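Local coordinates for protein precorrin-2 dehydrogenase (Bacillus megaterium, PDB 3DFZ) that oxidises precorrin-2 to sirohydrochlorin with NAD+ as the hydride acceptor, supplying a precursor for both siroheme and anaerobic adenosylcobalamin biosynthesis, at residues 25-30 / 91-96; 140-145 / 163-168. All blocks are in the same frame, centred on the assembly; numbering follows the deposited sequence.

Both contacts are buried, purely apolar where their segments meet, and placed on opposite sides of the chain's centre, their own centres about 25 Å apart. Contact 1 belongs to the nucleotide-binding part: one leucine ending strand 23-27 and another in the turn beyond it lie against phenylalanines entering strand 94-97 of the parallel sheet. Contact 2 sets strand 140-145 against the link between helices 151-164 and 168-184; a single tyrosine ring meets two leucines, where contact 1 uses two phenylalanines. In contact 1 Asp28 makes an Asx turn; in contact 2 Asp166 makes a capping bond before a helix. Strands 23-27 and 140-145 both pair antiparallel with the second subunit, so each contact backs on the dimer interface.

Contact 1: residues 25-30 / 91-96; sequences VMLDLK and NVFFIV
The backbones come nearest at Leu29 and Phe94, CA atoms 8.3 Å apart, too far for backbone pairing, so side chains alone span the gap between segments 25-30 and 91-96. Leu27 and Leu29, two residues apart in the chain, both reach across, while Asp28 between them points away. On the other side two consecutive phenylalanines turn the same way, probably because Phe93 has helix-like backbone angles just before the strand begins. The leucines meet one edge of the Phe93 ring: Leu29 CD2 lies in the ring plane, 3.8 Å from Phe93 CE2, and Leu27 CD1 sits 4.0 Å from the same carbon. That CD2 methyl also reaches Phe94, 4.1 Å from its CB. With CG turned away from its backbone N (chi1 178°), Phe93 swings the ring out toward the leucines, and Arg32 makes a cation-pi contact with it. Around Leu29 an Asx turn forms: Lys30 N donates to Asp28 OD1 (3.0 Å), from above the carboxylate plane. Tyr23 of the second subunit packs on Phe94. Strand 94-97 lies between strands 33-37 and 117-120 in the 3-2-1-4-5 parallel sheet of a Rossmann-type NAD-binding domain.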
loop_
_atom_site.group_PDB
_atom_site.type_symbol
_atom_site.label_atom_id
_atom_site.label_comp_id
_atom_site.label_asym_id
_atom_site.label_seq_id
_atom_site.Cartn_x
_atom_site.Cartn_y
_atom_site.Cartn_z
ATOM N N VAL B 25 0.035 -1.513 1.879
ATOM C CA VAL B 25 0.154 -1.327 3.305
ATOM C C VAL B 25 0.438 0.137 3.608
ATOM O O VAL B 25 0.960 0.883 2.754
ATOM C CB VAL B 25 1.314 -2.217 3.941
ATOM C CG1 VAL B 25 0.960 -3.701 3.961
ATOM C CG2 VAL B 25 2.662 -1.954 3.269
ATOM N N MET B 26 0.098 0.540 4.825
ATOM C CA MET B 26 0.536 1.826 5.366
ATOM C C MET B 26 1.772 1.579 6.198
ATOM O O MET B 26 1.776 0.777 7.128
ATOM C CB MET B 26 -0.556 2.457 6.239
ATOM C CG MET B 26 -1.637 3.231 5.467
ATOM S SD MET B 26 -2.377 2.363 4.054
ATOM C CE MET B 26 -3.603 3.550 3.496
ATOM N N LEU B 27 2.836 2.259 5.838
ATOM C CA LEU B 27 4.086 2.156 6.557
ATOM C C LEU B 27 4.161 3.288 7.586
ATOM O O LEU B 27 4.037 4.472 7.222
ATOM C CB LEU B 27 5.230 2.238 5.536
ATOM C CG LEU B 27 6.690 2.033 5.910
ATOM C CD1 LEU B 27 6.887 0.664 6.631
ATOM C CD2 LEU B 27 7.504 2.107 4.625
ATOM N N ASP B 28 4.325 2.923 8.865
ATOM C CA ASP B 28 4.601 3.901 9.918
ATOM C C ASP B 28 6.105 4.152 10.095
ATOM O O ASP B 28 6.837 3.353 10.706
ATOM C CB ASP B 28 3.942 3.544 11.262
ATOM C CG ASP B 28 4.033 4.687 12.273
ATOM O OD1 ASP B 28 4.547 5.766 11.905
ATOM O OD2 ASP B 28 3.588 4.517 13.431
ATOM N N LEU B 29 6.524 5.295 9.558
ATOM C CA LEU B 29 7.898 5.806 9.613
ATOM C C LEU B 29 8.224 6.709 10.824
ATOM O O LEU B 29 9.348 7.170 10.934
ATOM C CB LEU B 29 8.210 6.583 8.330
ATOM C CG LEU B 29 8.137 5.905 6.953
ATOM C CD1 LEU B 29 8.402 6.920 5.834
ATOM C CD2 LEU B 29 9.082 4.709 6.860
ATOM N N LYS B 30 7.260 6.986 11.705
ATOM C CA LYS B 30 7.522 7.758 12.937
ATOM C C LYS B 30 8.714 7.231 13.762
ATOM O O LYS B 30 8.696 6.088 14.226
ATOM C CB LYS B 30 6.277 7.770 13.809
ATOM C CG LYS B 30 6.412 8.526 15.116
ATOM C CD LYS B 30 5.099 8.477 15.853
ATOM C CE LYS B 30 5.235 8.809 17.336
ATOM N NZ LYS B 30 5.190 10.288 17.599
ATOM N N ASN B 91 22.544 1.722 8.805
ATOM C CA ASN B 91 21.531 1.682 9.852
ATOM C C ASN B 91 20.299 2.466 9.434
ATOM O O ASN B 91 19.806 3.319 10.187
ATOM C CB ASN B 91 22.097 2.247 11.161
ATOM C CG ASN B 91 22.673 1.170 12.084
ATOM O OD1 ASN B 91 21.928 0.500 12.807
ATOM N ND2 ASN B 91 24.010 1.027 12.088
ATOM N N VAL B 92 19.816 2.176 8.222
ATOM C CA VAL B 92 18.685 2.889 7.619
ATOM C C VAL B 92 17.511 1.939 7.427
ATOM O O VAL B 92 17.621 0.919 6.721
ATOM C CB VAL B 92 19.052 3.546 6.262
ATOM C CG1 VAL B 92 18.068 4.639 5.919
ATOM C CG2 VAL B 92 20.445 4.115 6.286
ATOM N N PHE B 93 16.397 2.266 8.072
ATOM C CA PHE B 93 15.156 1.517 7.923
ATOM C C PHE B 93 14.563 1.536 6.490
ATOM O O PHE B 93 14.274 0.477 5.931
ATOM C CB PHE B 93 14.147 2.045 8.935
ATOM C CG PHE B 93 12.791 1.392 8.858
ATOM C CD1 PHE B 93 12.596 0.093 9.340
ATOM C CD2 PHE B 93 11.686 2.101 8.355
ATOM C CE1 PHE B 93 11.334 -0.503 9.304
ATOM C CE2 PHE B 93 10.414 1.507 8.308
ATOM C CZ PHE B 93 10.242 0.199 8.788
ATOM N N PHE B 94 14.376 2.726 5.909
ATOM C CA PHE B 94 13.765 2.863 4.583
ATOM C C PHE B 94 14.654 3.680 3.663
ATOM O O PHE B 94 14.993 4.824 3.971
ATOM C CB PHE B 94 12.386 3.528 4.694
ATOM C CG PHE B 94 11.633 3.669 3.377
ATOM C CD1 PHE B 94 10.898 4.819 3.120
ATOM C CD2 PHE B 94 11.613 2.638 2.429
ATOM C CE1 PHE B 94 10.177 4.952 1.936
ATOM C CE2 PHE B 94 10.910 2.764 1.242
ATOM C CZ PHE B 94 10.177 3.922 0.999
ATOM N N ILE B 95 15.017 3.086 2.533
ATOM C CA ILE B 95 15.855 3.747 1.534
ATOM C C ILE B 95 15.039 4.056 0.295
ATOM O O ILE B 95 14.418 3.161 -0.283
ATOM C CB ILE B 95 17.083 2.858 1.175
ATOM C CG1 ILE B 95 18.039 2.787 2.368
ATOM C CG2 ILE B 95 17.823 3.369 -0.054
ATOM C CD1 ILE B 95 19.327 1.997 2.094
ATOM N N VAL B 96 15.036 5.320 -0.107
ATOM C CA VAL B 96 14.466 5.726 -1.379
ATOM C C VAL B 96 15.639 6.082 -2.298
ATOM O O VAL B 96 16.484 6.915 -1.937
ATOM C CB VAL B 96 13.508 6.966 -1.234
ATOM C CG1 VAL B 96 12.932 7.378 -2.601
ATOM C CG2 VAL B 96 12.361 6.697 -0.264
#

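Contact 2: residues 140-145 / 163-168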
loop_
_atom_site.group_PDB
_atom_site.type_symbol
_atom_site.label_atom_id
_atom_site.label_comp_id
_atom_site.label_asym_id
_atom_site.label_seq_id
_atom_site.Cartn_x
_atom_site.Cartn_y
_atom_site.Cartn_z
ATOM N N LEU B 140 -10.760 10.669 2.600
ATOM C CA LEU B 140 -10.822 9.474 1.767
ATOM C C LEU B 140 -9.545 9.444 0.988
ATOM O O LEU B 140 -9.157 10.436 0.366
ATOM C CB LEU B 140 -12.036 9.447 0.799
ATOM C CG LEU B 140 -12.085 8.351 -0.289
ATOM C CD1 LEU B 140 -12.236 6.929 0.284
ATOM C CD2 LEU B 140 -13.228 8.584 -1.318
ATOM N N SER B 141 -8.933 8.280 0.978
ATOM C CA SER B 141 -7.761 8.095 0.204
ATOM C C SER B 141 -7.878 6.823 -0.639
ATOM O O SER B 141 -8.273 5.793 -0.149
ATOM C CB SER B 141 -6.551 8.040 1.157
ATOM O OG SER B 141 -5.392 7.819 0.420
ATOM N N LEU B 142 -7.522 6.930 -1.912
ATOM C CA LEU B 142 -7.446 5.795 -2.833
ATOM C C LEU B 142 -6.014 5.641 -3.355
ATOM O O LEU B 142 -5.379 6.606 -3.759
ATOM C CB LEU B 142 -8.443 5.978 -4.022
ATOM C CG LEU B 142 -9.923 5.934 -3.595
ATOM C CD1 LEU B 142 -10.885 6.142 -4.756
ATOM C CD2 LEU B 142 -10.251 4.621 -2.906
ATOM N N ALA B 143 -5.524 4.412 -3.353
ATOM C CA ALA B 143 -4.227 4.108 -3.919
ATOM C C ALA B 143 -4.395 3.113 -5.067
ATOM O O ALA B 143 -5.100 2.129 -4.937
ATOM C CB ALA B 143 -3.307 3.553 -2.832
ATOM N N ILE B 144 -3.738 3.376 -6.187
ATOM C CA ILE B 144 -3.852 2.558 -7.381
ATOM C C ILE B 144 -2.482 2.122 -7.867
ATOM O O ILE B 144 -1.588 2.955 -8.004
ATOM C CB ILE B 144 -4.476 3.358 -8.559
ATOM C CG1 ILE B 144 -5.789 4.037 -8.149
ATOM C CG2 ILE B 144 -4.614 2.442 -9.827
ATOM C CD1 ILE B 144 -5.714 5.524 -7.801
ATOM N N SER B 145 -2.329 0.840 -8.176
ATOM C CA SER B 145 -1.087 0.348 -8.745
ATOM C C SER B 145 -1.362 -0.682 -9.823
ATOM O O SER B 145 -2.378 -1.364 -9.798
ATOM C CB SER B 145 -0.225 -0.291 -7.640
ATOM O OG SER B 145 1.050 -0.717 -8.118
ATOM N N SER B 163 -13.088 11.108 -11.336
ATOM C CA SER B 163 -14.413 11.343 -11.925
ATOM C C SER B 163 -15.544 10.847 -11.006
ATOM O O SER B 163 -16.357 11.659 -10.544
ATOM C CB SER B 163 -14.462 10.651 -13.292
ATOM O OG SER B 163 -15.606 10.965 -14.068
ATOM N N ASN B 164 -15.565 9.538 -10.706
ATOM C CA ASN B 164 -16.593 8.913 -9.845
ATOM C C ASN B 164 -16.684 9.345 -8.393
ATOM O O ASN B 164 -17.772 9.378 -7.804
ATOM C CB ASN B 164 -16.504 7.400 -9.908
ATOM C CG ASN B 164 -16.894 6.861 -11.275
ATOM O OD1 ASN B 164 -17.891 7.310 -11.880
ATOM N ND2 ASN B 164 -16.126 5.889 -11.771
ATOM N N TYR B 165 -15.530 9.653 -7.815
ATOM C CA TYR B 165 -15.448 10.123 -6.455
ATOM C C TYR B 165 -14.940 11.565 -6.553
ATOM O O TYR B 165 -13.728 11.815 -6.668
ATOM C CB TYR B 165 -14.507 9.219 -5.647
ATOM C CG TYR B 165 -14.986 7.764 -5.611
ATOM C CD1 TYR B 165 -14.609 6.856 -6.595
ATOM C CD2 TYR B 165 -15.817 7.314 -4.607
ATOM C CE1 TYR B 165 -15.063 5.547 -6.566
ATOM C CE2 TYR B 165 -16.287 6.003 -4.590
ATOM C CZ TYR B 165 -15.910 5.132 -5.559
ATOM O OH TYR B 165 -16.370 3.822 -5.524
ATOM N N ASP B 166 -15.880 12.514 -6.567
ATOM C CA ASP B 166 -15.519 13.926 -6.650
ATOM C C ASP B 166 -15.512 14.574 -5.263
ATOM O O ASP B 166 -15.479 13.862 -4.230
ATOM C CB ASP B 166 -16.364 14.684 -7.679
ATOM C CG ASP B 166 -17.817 14.980 -7.208
ATOM O OD1 ASP B 166 -18.241 14.620 -6.077
ATOM O OD2 ASP B 166 -18.538 15.627 -8.006
ATOM N N GLU B 167 -15.534 15.909 -5.257
ATOM C CA GLU B 167 -15.447 16.715 -4.037
ATOM C C GLU B 167 -16.577 16.506 -3.039
ATOM O O GLU B 167 -16.441 16.924 -1.900
ATOM C CB GLU B 167 -15.362 18.210 -4.376
ATOM C CG GLU B 167 -14.069 18.622 -5.080
ATOM C CD GLU B 167 -14.142 18.453 -6.585
ATOM O OE1 GLU B 167 -15.094 17.804 -7.092
ATOM O OE2 GLU B 167 -13.239 18.983 -7.271
ATOM N N SER B 168 -17.677 15.871 -3.451
ATOM C CA SER B 168 -18.699 15.448 -2.498
ATOM C C SER B 168 -18.128 14.525 -1.436
ATOM O O SER B 168 -18.572 14.580 -0.301
ATOM C CB SER B 168 -19.889 14.755 -3.182
ATOM O OG SER B 168 -19.493 13.544 -3.799
#
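The Tyr165 ring meets two leucines of strand 140-145, both obliquely, one at each of the two carbons flanking CG. Leu142 CD1 stands 4.2 Å from Tyr165 CD1, and Leu140 CD2 is 4.4 Å from Tyr165 CD2, a loose van der Waals fit. Tyr169 brings a second ring against Tyr165, the planes inclined at about 60°, and Ile157 of the second subunit packs on it as well. The other flat group, the Asp166 carboxylate, looks back to its own segment: Ser168 N comes to Asp166 OD1 from above the plane at 3.0 Å, while Ser168 OG donates to the same Asp166 OD1 nearly along its C-O bond (2.8 Å). These two donors limit the rotation of the carboxylate and probably favour its ionised form.

Leu140 and Leu142 alternate with Ser141, so the strand offers both leucines on one side. Leu142 CG is opposite its carbonyl carbon (chi1 -66°), and the extended second torsion carries CD1 out to the tyrosine.

Strands 129-137 and 140-145 form an antiparallel beta-hairpin, Leu142 bonding to Phe135 through the backbone, and strand 140-145 lies in the family's central siroheme-biosynthesis region. Its other edge pairs with a strand of the second subunit; the sheet thus runs through the dimer.

Tyr165 is where helix 151-164 gives out, and its carbonyl oxygen takes a hydrogen bond from Arg137 NE. Asp166 precedes helix 168-184 and caps its start through Ser168 N, while Ser168 OG has Arg206 NH1 as a further partner.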